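Chitosanase (PDB 7C6C) hydrolyses internal beta-1,4 linkages between glucosamine residues of partly acetylated chitosan, as a secreted family 46 glycosidase that probably aids defence against fungi. Local coordinates at residues Val57-Lys62 with Arg107-Lys112. Numbering follows the deposited sequence.
Sequences VEVYTK and RAAQDK
V59 lays its CG1 methyl over A109 and the aliphatic end of K112 at once, 3.8 Å from A109 CB and 3.7 Å from K112 CE. With CG1 anti to the backbone N (chi1 166°), both methyls of the valine fork face the lysine, and K112 CE also comes within 3.8 Å of V59 CG2. The lysine chain bends at chi3 (132°) and runs across the valine, touching it through CD and CE rather than through its amine. A109, small and buried, lets the backbones come close: its CB sits 3.7 Å from Y60 N and 3.8 Å from Y60 CB, while the two CA atoms are 5.2 Å apart. Of the tyrosine side chain only CB touches A109; the ring turns away and meets F106, one turn earlier on the same partner helix, edge-to-face. No hydrogen bond joins the two segments; the contact is apolar. Beyond it, T61 OG1 bonds back to V57 O at 2.8 Å, approaching that carbonyl from the face opposite T61 N, and N67 also bonds to the hydroxyl. Away from the annotated sites, this is close helix-helix packing at an alanine, the axes of 57-62 and 107-112 approaching to 8.6 Å at 131°, and it joins helix 52-63 to the start of the long helix 104-128 in the largely helical, lysozyme-clan fold of family 46 chitosanases.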
loop_
_atom_site.group_PDB
_atom_site.type_symbol
_atom_site.label_atom_id
_atom_site.label_comp_id
_atom_site.label_asym_id
_atom_site.label_seq_id
_atom_site.Cartn_x
_atom_site.Cartn_y
_atom_site.Cartn_z
ATOM N N VAL A 57 -2.711 -15.312 6.159
ATOM C CA VAL A 57 -3.004 -16.737 6.258
ATOM C C VAL A 57 -3.288 -17.137 7.704
ATOM O O VAL A 57 -4.161 -17.971 7.958
ATOM C CB VAL A 57 -1.903 -17.584 5.587
ATOM C CG1 VAL A 57 -2.220 -19.061 5.715
ATOM C CG2 VAL A 57 -1.760 -17.191 4.116
ATOM N N GLU A 58 -2.597 -16.525 8.677
ATOM C CA GLU A 58 -2.898 -16.798 10.085
ATOM C C GLU A 58 -4.326 -16.400 10.427
ATOM O O GLU A 58 -5.056 -17.156 11.087
ATOM C CB GLU A 58 -1.949 -16.007 10.985
ATOM C CG GLU A 58 -0.508 -16.451 11.000
ATOM C CD GLU A 58 0.386 -15.391 11.641
ATOM O OE1 GLU A 58 -0.049 -14.215 11.737
ATOM O OE2 GLU A 58 1.527 -15.711 12.037
ATOM N N VAL A 59 -4.728 -15.192 10.014
ATOM C CA VAL A 59 -6.065 -14.682 10.324
ATOM C C VAL A 59 -7.123 -15.546 9.652
ATOM O O VAL A 59 -8.121 -15.940 10.263
ATOM C CB VAL A 59 -6.176 -13.196 9.917
ATOM C CG1 VAL A 59 -7.638 -12.720 9.912
ATOM C CG2 VAL A 59 -5.332 -12.331 10.831
ATOM N N TYR A 60 -6.904 -15.868 8.376
ATOM C CA TYR A 60 -7.825 -16.733 7.653
ATOM C C TYR A 60 -7.929 -18.099 8.320
ATOM O O TYR A 60 -9.027 -18.654 8.446
ATOM C CB TYR A 60 -7.345 -16.860 6.205
ATOM C CG TYR A 60 -8.166 -17.777 5.330
ATOM C CD1 TYR A 60 -9.539 -17.610 5.198
ATOM C CD2 TYR A 60 -7.559 -18.801 4.620
ATOM C CE1 TYR A 60 -10.286 -18.451 4.386
ATOM C CE2 TYR A 60 -8.293 -19.638 3.800
ATOM C CZ TYR A 60 -9.655 -19.467 3.693
ATOM O OH TYR A 60 -10.365 -20.327 2.889
ATOM N N THR A 61 -6.798 -18.640 8.789
ATOM C CA THR A 61 -6.794 -19.971 9.393
ATOM C C THR A 61 -7.504 -19.980 10.745
ATOM O O THR A 61 -8.176 -20.958 11.088
ATOM C CB THR A 61 -5.362 -20.516 9.464
ATOM O OG1 THR A 61 -4.856 -20.640 8.131
ATOM C CG2 THR A 61 -5.310 -21.878 10.128
ATOM N N LYS A 62 -7.389 -18.899 11.518
ATOM C CA LYS A 62 -8.171 -18.805 12.745
ATOM C C LYS A 62 -9.667 -18.814 12.442
ATOM O O LYS A 62 -10.446 -19.490 13.124
ATOM C CB LYS A 62 -7.776 -17.557 13.535
ATOM C CG LYS A 62 -8.591 -17.387 14.799
ATOM C CD LYS A 62 -8.041 -16.313 15.718
ATOM C CE LYS A 62 -8.804 -16.324 17.040
ATOM N NZ LYS A 62 -8.320 -15.287 17.974
ATOM N N ARG A 107 -11.413 -12.802 1.785
ATOM C CA ARG A 107 -11.417 -11.358 1.598
ATOM C C ARG A 107 -11.480 -10.637 2.936
ATOM O O ARG A 107 -10.783 -9.636 3.141
ATOM C CB ARG A 107 -12.568 -10.940 0.682
ATOM C CG ARG A 107 -12.429 -11.481 -0.739
ATOM C CD ARG A 107 -13.728 -11.432 -1.515
ATOM N NE ARG A 107 -14.119 -10.065 -1.835
ATOM C CZ ARG A 107 -13.825 -9.443 -2.977
ATOM N NH1 ARG A 107 -13.115 -10.063 -3.908
ATOM N NH2 ARG A 107 -14.232 -8.194 -3.183
ATOM N N ALA A 108 -12.293 -11.148 3.869
ATOM C CA ALA A 108 -12.393 -10.535 5.192
ATOM C C ALA A 108 -11.061 -10.586 5.935
ATOM O O ALA A 108 -10.695 -9.633 6.634
ATOM C CB ALA A 108 -13.506 -11.199 6.004
ATOM N N ALA A 109 -10.322 -11.692 5.800
ATOM C CA ALA A 109 -9.012 -11.787 6.440
ATOM C C ALA A 109 -8.053 -10.755 5.866
ATOM O O ALA A 109 -7.317 -10.093 6.609
ATOM C CB ALA A 109 -8.441 -13.195 6.267
ATOM N N GLN A 110 -8.054 -10.596 4.540
ATOM C CA GLN A 110 -7.248 -9.542 3.928
ATOM C C GLN A 110 -7.667 -8.159 4.412
ATOM O O GLN A 110 -6.816 -7.302 4.673
ATOM C CB GLN A 110 -7.335 -9.617 2.409
ATOM C CG GLN A 110 -6.633 -10.815 1.801
ATOM C CD GLN A 110 -6.528 -10.700 0.302
ATOM O OE1 GLN A 110 -6.157 -9.649 -0.219
ATOM N NE2 GLN A 110 -6.868 -11.771 -0.408
ATOM N N ASP A 111 -8.974 -7.910 4.512
ATOM C CA ASP A 111 -9.432 -6.607 4.985
ATOM C C ASP A 111 -8.964 -6.353 6.411
ATOM O O ASP A 111 -8.591 -5.228 6.760
ATOM C CB ASP A 111 -10.957 -6.519 4.925
ATOM C CG ASP A 111 -11.501 -6.455 3.514
ATOM O OD1 ASP A 111 -10.730 -6.181 2.573
ATOM O OD2 ASP A 111 -12.726 -6.660 3.360
ATOM N N LYS A 112 -8.992 -7.386 7.256
ATOM C CA LYS A 112 -8.581 -7.208 8.644
ATOM C C LYS A 112 -7.094 -6.886 8.742
ATOM O O LYS A 112 -6.697 -5.970 9.467
ATOM C CB LYS A 112 -8.923 -8.453 9.459
ATOM C CG LYS A 112 -8.447 -8.358 10.890
ATOM C CD LYS A 112 -8.976 -9.500 11.758
ATOM C CE LYS A 112 -7.864 -10.144 12.591
ATOM N NZ LYS A 112 -8.371 -10.739 13.853
#